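Local coordinates for 70 KDA protein (Xanthomonas sp., PDB 4B2N) that is a diheme c-type cytochrome that probably cleaves natural rubber oxidatively and processively, as a dioxygenase, at residues 424-429 against 499-504; 285-290 against 512-517. One frame throughout, in Å; residues are numbered along the deposited sequence.

Interaction 1: residues 424-429 against 499-504. With HEC (heme c), chain D.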
loop_
_atom_site.group_PDB
_atom_site.type_symbol
_atom_site.label_atom_id
_atom_site.label_comp_id
_atom_site.label_asym_id
_atom_site.label_seq_id
_atom_site.Cartn_x
_atom_site.Cartn_y
_atom_site.Cartn_z
ATOM N N GLU A 424 13.921 13.984 -9.949
ATOM C CA GLU A 424 15.203 14.734 -9.945
ATOM C C GLU A 424 15.261 15.577 -8.672
ATOM O O GLU A 424 16.356 16.042 -8.256
ATOM C CB GLU A 424 15.276 15.661 -11.180
ATOM C CG GLU A 424 15.334 14.883 -12.464
ATOM C CD GLU A 424 13.958 14.432 -13.034
ATOM O OE1 GLU A 424 12.852 14.641 -12.414
ATOM O OE2 GLU A 424 14.010 13.846 -14.175
ATOM N N THR A 425 14.088 15.872 -8.102
ATOM C CA THR A 425 14.041 16.523 -6.798
ATOM C C THR A 425 13.933 15.617 -5.600
ATOM O O THR A 425 14.740 15.739 -4.695
ATOM C CB THR A 425 13.255 17.899 -6.698
ATOM O OG1 THR A 425 12.445 17.991 -5.500
ATOM C CG2 THR A 425 12.551 18.289 -7.846
ATOM N N ILE A 426 13.025 14.613 -5.635
ATOM C CA ILE A 426 12.928 13.735 -4.472
ATOM C C ILE A 426 14.117 12.808 -4.288
ATOM O O ILE A 426 14.559 12.645 -3.154
ATOM C CB ILE A 426 11.579 12.952 -4.425
ATOM C CG1 ILE A 426 11.492 12.035 -3.158
ATOM C CG2 ILE A 426 11.250 12.337 -5.783
ATOM C CD1 ILE A 426 11.401 12.950 -1.888
ATOM N N ARG A 427 14.606 12.214 -5.385
ATOM C CA ARG A 427 15.847 11.404 -5.417
ATOM C C ARG A 427 15.848 10.229 -4.436
ATOM O O ARG A 427 16.923 9.753 -4.012
ATOM C CB ARG A 427 17.056 12.282 -5.197
ATOM C CG ARG A 427 17.023 13.501 -6.097
ATOM C CD ARG A 427 18.417 13.958 -6.528
ATOM N NE ARG A 427 19.443 13.717 -5.507
ATOM C CZ ARG A 427 19.516 14.369 -4.342
ATOM N NH1 ARG A 427 18.609 15.285 -4.044
ATOM N NH2 ARG A 427 20.479 14.083 -3.480
ATOM N N THR A 428 14.659 9.774 -4.035
ATOM C CA THR A 428 14.629 8.546 -3.226
ATOM C C THR A 428 14.802 7.384 -4.177
ATOM O O THR A 428 14.864 7.563 -5.417
ATOM C CB THR A 428 13.281 8.400 -2.534
ATOM O OG1 THR A 428 12.275 8.805 -3.466
ATOM C CG2 THR A 428 13.231 9.297 -1.286
ATOM N N ASP A 429 14.855 6.172 -3.636
ATOM C CA ASP A 429 15.154 5.008 -4.476
ATOM C C ASP A 429 14.288 5.009 -5.714
ATOM O O ASP A 429 13.030 5.021 -5.622
ATOM C CB ASP A 429 14.983 3.701 -3.717
ATOM C CG ASP A 429 15.576 2.549 -4.461
ATOM O OD1 ASP A 429 15.039 2.188 -5.529
ATOM O OD2 ASP A 429 16.613 2.036 -4.016
ATOM N N THR A 499 6.669 10.154 -13.172
ATOM C CA THR A 499 7.620 11.266 -13.109
ATOM C C THR A 499 8.305 11.367 -11.732
ATOM O O THR A 499 9.362 12.002 -11.595
ATOM C CB THR A 499 6.894 12.604 -13.357
ATOM O OG1 THR A 499 5.862 12.727 -12.394
ATOM C CG2 THR A 499 6.236 12.610 -14.727
ATOM N N GLY A 500 7.699 10.773 -10.715
ATOM C CA GLY A 500 8.263 10.813 -9.375
ATOM C C GLY A 500 7.372 10.130 -8.359
ATOM O O GLY A 500 6.658 9.147 -8.673
ATOM N N TYR A 501 7.419 10.624 -7.128
ATOM C CA TYR A 501 6.664 10.005 -6.051
ATOM C C TYR A 501 5.732 11.043 -5.410
ATOM O O TYR A 501 6.074 12.264 -5.321
ATOM C CB TYR A 501 7.626 9.384 -5.012
ATOM C CG TYR A 501 8.499 8.308 -5.563
ATOM C CD1 TYR A 501 7.957 7.123 -6.068
ATOM C CD2 TYR A 501 9.906 8.445 -5.512
ATOM C CE1 TYR A 501 8.795 6.125 -6.588
ATOM C CE2 TYR A 501 10.746 7.467 -6.000
ATOM C CZ TYR A 501 10.176 6.295 -6.537
ATOM O OH TYR A 501 11.014 5.329 -7.027
ATOM N N ILE A 502 4.563 10.584 -4.943
ATOM C CA ILE A 502 3.632 11.430 -4.204
ATOM C C ILE A 502 4.305 11.862 -2.860
ATOM O O ILE A 502 5.029 11.046 -2.239
ATOM C CB ILE A 502 2.328 10.641 -3.956
ATOM C CG1 ILE A 502 1.251 11.509 -3.334
ATOM C CG2 ILE A 502 2.589 9.472 -3.021
ATOM C CD1 ILE A 502 0.801 12.607 -4.281
ATOM N N ALA A 503 4.201 13.153 -2.487
ATOM C CA ALA A 503 4.523 13.603 -1.114
ATOM C C ALA A 503 3.270 13.247 -0.241
ATOM O O ALA A 503 2.195 13.876 -0.332
ATOM C CB ALA A 503 4.901 15.102 -1.084
ATOM N N PRO A 504 3.350 12.172 0.553
ATOM C CA PRO A 504 2.051 11.745 1.126
ATOM C C PRO A 504 1.593 12.622 2.304
ATOM O O PRO A 504 2.397 13.375 2.810
ATOM C CB PRO A 504 2.344 10.348 1.681
ATOM C CG PRO A 504 3.834 10.306 1.879
ATOM C CD PRO A 504 4.451 11.237 0.852
HETATM FE FE HEC D . 8.756 15.142 2.469
HETATM C CHA HEC D . 8.381 11.717 2.201
HETATM C CHB HEC D . 8.187 15.011 5.987
HETATM C CHC HEC D . 9.619 18.427 2.846
HETATM C CHD HEC D . 8.230 15.487 -0.886
HETATM N NA HEC D . 8.255 13.685 3.781
HETATM C C1A HEC D . 8.297 12.293 3.523
HETATM C C2A HEC D . 8.094 11.516 4.744
HETATM C C3A HEC D . 8.026 12.486 5.851
HETATM C C4A HEC D . 8.201 13.784 5.233
HETATM C CMA HEC D . 7.798 12.150 7.308
HETATM C CAA HEC D . 7.869 10.011 4.868
HETATM C CBA HEC D . 6.332 9.901 4.555
HETATM C CGA HEC D . 5.918 8.431 4.384
HETATM O O1A HEC D . 6.843 7.579 4.369
HETATM O O2A HEC D . 4.700 8.029 4.306
HETATM N NB HEC D . 8.884 16.465 4.171
HETATM C C1B HEC D . 8.630 16.298 5.469
HETATM C C2B HEC D . 8.830 17.470 6.327
HETATM C C3B HEC D . 9.286 18.491 5.364
HETATM C C4B HEC D . 9.276 17.772 4.101
HETATM C CMB HEC D . 8.601 17.552 7.818
HETATM C CAB HEC D . 9.710 19.921 5.626
HETATM C CBB HEC D . 10.889 20.035 6.369
HETATM N NC HEC D . 8.764 16.675 1.276
HETATM C C1C HEC D . 9.307 17.967 1.524
HETATM C C2C HEC D . 9.471 18.805 0.342
HETATM C C3C HEC D . 9.054 17.949 -0.740
HETATM C C4C HEC D . 8.720 16.625 -0.146
HETATM C CMC HEC D . 9.963 20.242 0.266
HETATM C CAC HEC D . 9.056 18.355 -2.184
HETATM C CBC HEC D . 10.109 18.878 -2.840
HETATM N ND HEC D . 8.307 13.894 0.996
HETATM C C1D HEC D . 8.197 14.135 -0.305
HETATM C C2D HEC D . 7.969 13.006 -1.197
HETATM C C3D HEC D . 8.028 11.879 -0.296
HETATM C C4D HEC D . 8.262 12.522 0.994
HETATM C CMD HEC D . 7.760 13.005 -2.690
HETATM C CAD HEC D . 7.858 10.419 -0.646
HETATM C CBD HEC D . 9.290 9.882 -0.791
HETATM C CGD HEC D . 9.327 8.405 -1.102
HETATM O O1D HEC D . 9.945 7.958 -2.077
HETATM O O2D HEC D . 8.676 7.708 -0.351
HETATM O O HOH W 1 10.555 13.582 -13.356
#
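The Y501 ring stacks on the imidazole of H517, and T428, I426 and D429 approach it obliquely from 424-429, as does a heme propionate. I426, T428 and Y501 line a heme c pocket where strand 500-502, paired antiparallel with 420-422, runs beside the end of helix 423-426. The phenol hydroxyl of Y501 donates a very short hydrogen bond to the backbone carbonyl, OH to D429 O 2.5 Å, and is also bonded to the backbone nitrogen of M433, so two partners fix the ring's far end. Closer to its root, T428 OG1 lies 3.2 Å from Y501 CD2. With chi1 at 40°, this hydroxyl sits between its own N and C and donates to propionate oxygen O1D of the heme at 2.8 Å. The two segments pack on either face of the heme at its pyrrole D side: I426 CD1 lies 3.5 Å from heme C2D on the side of the axial ligand H641, while A503 CB, 3.4 Å from the meso carbon CHD, covers the opposite face, beside axial H394. I426 CG2 meets Y501 CD2 at 4.1 Å, the two side chains nearly perpendicular. At the exposed margin one water donates to both E424 OE1 (2.7 Å) and T499 O (2.6 Å).

Interaction 2: residues 285-290 against 512-517; sequences MTKAPA and TAPYFH. With HEC (heme c), chain D.
A heme-propionate-binding loop, 512-517, is fastened to loop 285-290 by K287, which grips it at two places. One is on the backbone: K287 N donates to H517 O at 2.9 Å in a nearly straight bond (166°). The other is at the end of the side chain, whose extended course starts with CG anti to N (chi1 -171°) and carries the ammonium along the loop. There NZ donates to P514 O at 2.7 Å, in the plane of that carbonyl, and gives a further hydrogen bond to a water; T512 O is 2.6 Å from NZ. The buried ammonium thus lies among P514 O, T512 O and the water, beside the cis peptide that precedes P514. Further along, the loop faces the heme. F516 N donates to propionate oxygen O1A at 2.8 Å, and the F516 ring presents its edge to heme C1A. From H517, ND1 gives the other propionate a very short bond, 2.5 Å to O1D, and H517 N adds a weak one to O2D. T286 sends its hydroxyl to a propionate of the other heme of the chain, while its methyl CG2 lies in the plane of the H517 imidazole, 3.9 Å from CD2.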
loop_
_atom_site.group_PDB
_atom_site.type_symbol
_atom_site.label_atom_id
_atom_site.label_comp_id
_atom_site.label_asym_id
_atom_site.label_seq_id
_atom_site.Cartn_x
_atom_site.Cartn_y
_atom_site.Cartn_z
ATOM N N MET A 285 10.809 -3.404 -3.615
ATOM C CA MET A 285 9.835 -3.610 -2.589
ATOM C C MET A 285 9.159 -2.254 -2.355
ATOM O O MET A 285 9.811 -1.238 -2.278
ATOM C CB MET A 285 10.510 -4.080 -1.320
ATOM C CG MET A 285 11.331 -5.354 -1.512
ATOM S SD MET A 285 10.225 -6.738 -1.906
ATOM C CE MET A 285 10.759 -7.144 -3.528
ATOM N N THR A 286 7.838 -2.277 -2.180
ATOM C CA THR A 286 7.208 -1.122 -1.564
ATOM C C THR A 286 6.422 -1.454 -0.314
ATOM O O THR A 286 5.964 -2.627 -0.116
ATOM C CB THR A 286 6.406 -0.235 -2.516
ATOM O OG1 THR A 286 5.287 -0.948 -3.021
ATOM C CG2 THR A 286 7.359 0.333 -3.640
ATOM N N LYS A 287 6.382 -0.469 0.571
ATOM C CA LYS A 287 5.536 -0.545 1.777
ATOM C C LYS A 287 4.158 0.010 1.451
ATOM O O LYS A 287 4.066 0.937 0.625
ATOM C CB LYS A 287 6.175 0.337 2.843
ATOM C CG LYS A 287 5.575 0.253 4.250
ATOM C CD LYS A 287 6.253 1.319 5.146
ATOM C CE LYS A 287 5.535 1.202 6.515
ATOM N NZ LYS A 287 5.545 2.524 7.161
ATOM N N ALA A 288 3.088 -0.548 2.041
ATOM C CA ALA A 288 1.754 0.017 1.875
ATOM C C ALA A 288 1.697 1.480 2.347
ATOM O O ALA A 288 2.238 1.851 3.423
ATOM C CB ALA A 288 0.663 -0.825 2.617
ATOM N N PRO A 289 1.112 2.376 1.513
ATOM C CA PRO A 289 0.742 3.683 2.081
ATOM C C PRO A 289 -0.347 3.529 3.141
ATOM O O PRO A 289 -0.940 2.472 3.259
ATOM C CB PRO A 289 0.175 4.483 0.874
ATOM C CG PRO A 289 0.648 3.704 -0.337
ATOM C CD PRO A 289 0.755 2.250 0.098
ATOM N N ALA A 290 -0.617 4.582 3.880
ATOM C CA ALA A 290 -1.573 4.522 4.974
ATOM C C ALA A 290 -3.015 4.737 4.478
ATOM O O ALA A 290 -3.368 5.799 3.989
ATOM C CB ALA A 290 -1.167 5.532 6.047
ATOM N N THR A 512 3.652 5.828 11.698
ATOM C CA THR A 512 3.820 4.933 10.536
ATOM C C THR A 512 5.266 4.685 10.159
ATOM O O THR A 512 5.564 4.366 9.003
ATOM C CB THR A 512 3.004 5.416 9.322
ATOM O OG1 THR A 512 3.544 6.686 8.887
ATOM C CG2 THR A 512 1.523 5.654 9.706
ATOM N N ALA A 513 6.196 4.798 11.104
ATOM C CA ALA A 513 7.575 4.461 10.748
ATOM C C ALA A 513 7.651 2.908 10.379
ATOM O O ALA A 513 6.855 2.112 10.853
ATOM C CB ALA A 513 8.499 4.814 11.928
ATOM N N PRO A 514 8.601 2.498 9.507
ATOM C CA PRO A 514 9.605 3.356 8.851
ATOM C C PRO A 514 9.074 4.085 7.593
ATOM O O PRO A 514 7.931 3.833 7.115
ATOM C CB PRO A 514 10.678 2.343 8.456
ATOM C CG PRO A 514 9.924 1.030 8.180
ATOM C CD PRO A 514 8.797 1.053 9.182
ATOM N N TYR A 515 9.865 5.053 7.099
ATOM C CA TYR A 515 9.372 6.009 6.124
ATOM C C TYR A 515 9.936 5.811 4.682
ATOM O O TYR A 515 10.958 5.110 4.493
ATOM C CB TYR A 515 9.693 7.447 6.633
ATOM C CG TYR A 515 9.015 7.685 7.966
ATOM C CD1 TYR A 515 7.626 7.831 8.038
ATOM C CD2 TYR A 515 9.754 7.682 9.160
ATOM C CE1 TYR A 515 7.004 8.023 9.272
ATOM C CE2 TYR A 515 9.149 7.884 10.402
ATOM C CZ TYR A 515 7.741 8.058 10.432
ATOM O OH TYR A 515 7.042 8.204 11.581
ATOM N N PHE A 516 9.352 6.545 3.727
ATOM C CA PHE A 516 9.590 6.455 2.316
ATOM C C PHE A 516 8.945 5.210 1.738
ATOM O O PHE A 516 8.588 4.289 2.463
ATOM C CB PHE A 516 11.085 6.524 1.920
ATOM C CG PHE A 516 11.748 7.797 2.353
ATOM C CD1 PHE A 516 10.998 8.938 2.578
ATOM C CD2 PHE A 516 13.135 7.842 2.497
ATOM C CE1 PHE A 516 11.597 10.139 2.975
ATOM C CE2 PHE A 516 13.773 9.023 2.890
ATOM C CZ PHE A 516 12.987 10.169 3.120
ATOM N N HIS A 517 8.837 5.200 0.426
ATOM C CA HIS A 517 8.053 4.160 -0.264
ATOM C C HIS A 517 8.621 2.785 -0.065
ATOM O O HIS A 517 7.928 1.836 -0.329
ATOM C CB HIS A 517 7.907 4.505 -1.729
ATOM C CG HIS A 517 9.199 4.454 -2.487
ATOM N ND1 HIS A 517 10.086 5.540 -2.574
ATOM C CD2 HIS A 517 9.753 3.438 -3.231
ATOM C CE1 HIS A 517 11.130 5.167 -3.356
ATOM N NE2 HIS A 517 10.927 3.884 -3.749
HETATM FE FE HEC D . 8.756 15.142 2.469
HETATM C CHA HEC D . 8.381 11.717 2.201
HETATM C CHB HEC D . 8.187 15.011 5.987
HETATM C CHC HEC D . 9.619 18.427 2.846
HETATM C CHD HEC D . 8.230 15.487 -0.886
HETATM N NA HEC D . 8.255 13.685 3.781
HETATM C C1A HEC D . 8.297 12.293 3.523
HETATM C C2A HEC D . 8.094 11.516 4.744
HETATM C C3A HEC D . 8.026 12.486 5.851
HETATM C C4A HEC D . 8.201 13.784 5.233
HETATM C CMA HEC D . 7.798 12.150 7.308
HETATM C CAA HEC D . 7.869 10.011 4.868
HETATM C CBA HEC D . 6.332 9.901 4.555
HETATM C CGA HEC D . 5.918 8.431 4.384
HETATM O O1A HEC D . 6.843 7.579 4.369
HETATM O O2A HEC D . 4.700 8.029 4.306
HETATM N NB HEC D . 8.884 16.465 4.171
HETATM C C1B HEC D . 8.630 16.298 5.469
HETATM C C2B HEC D . 8.830 17.470 6.327
HETATM C C3B HEC D . 9.286 18.491 5.364
HETATM C C4B HEC D . 9.276 17.772 4.101
HETATM C CMB HEC D . 8.601 17.552 7.818
HETATM C CAB HEC D . 9.710 19.921 5.626
HETATM C CBB HEC D . 10.889 20.035 6.369
HETATM N NC HEC D . 8.764 16.675 1.276
HETATM C C1C HEC D . 9.307 17.967 1.524
HETATM C C2C HEC D . 9.471 18.805 0.342
HETATM C C3C HEC D . 9.054 17.949 -0.740
HETATM C C4C HEC D . 8.720 16.625 -0.146
HETATM C CMC HEC D . 9.963 20.242 0.266
HETATM C CAC HEC D . 9.056 18.355 -2.184
HETATM C CBC HEC D . 10.109 18.878 -2.840
HETATM N ND HEC D . 8.307 13.894 0.996
HETATM C C1D HEC D . 8.197 14.135 -0.305
HETATM C C2D HEC D . 7.969 13.006 -1.197
HETATM C C3D HEC D . 8.028 11.879 -0.296
HETATM C C4D HEC D . 8.262 12.522 0.994
HETATM C CMD HEC D . 7.760 13.005 -2.690
HETATM C CAD HEC D . 7.858 10.419 -0.646
HETATM C CBD HEC D . 9.290 9.882 -0.791
HETATM C CGD HEC D . 9.327 8.405 -1.102
HETATM O O1D HEC D . 9.945 7.958 -2.077
HETATM O O2D HEC D . 8.676 7.708 -0.351
HETATM O O HOH W 2 3.813 1.804 9.262
#

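How the interactions relate
Interactions 1 and 2, with centres 14 Å apart, meet at one propionate: oxygen O1D of the heme takes bonds from T428 in the first and H517 in the second. The H517 imidazole joins them physically, its CE1 lying 3.5 Å from Y501 CZ and 3.0 Å from D429 O, while T428 CG2 packs against F516 CD2 at 4.1 Å. Along the chain, interaction 1 is nested within the loop that interaction 2 closes. Together they occupy the region between the two hemes: the Y501 side chain comes within about 7 Å of the other heme, and that of H517 lies about 3 Å from the side chain of W302, which binds it.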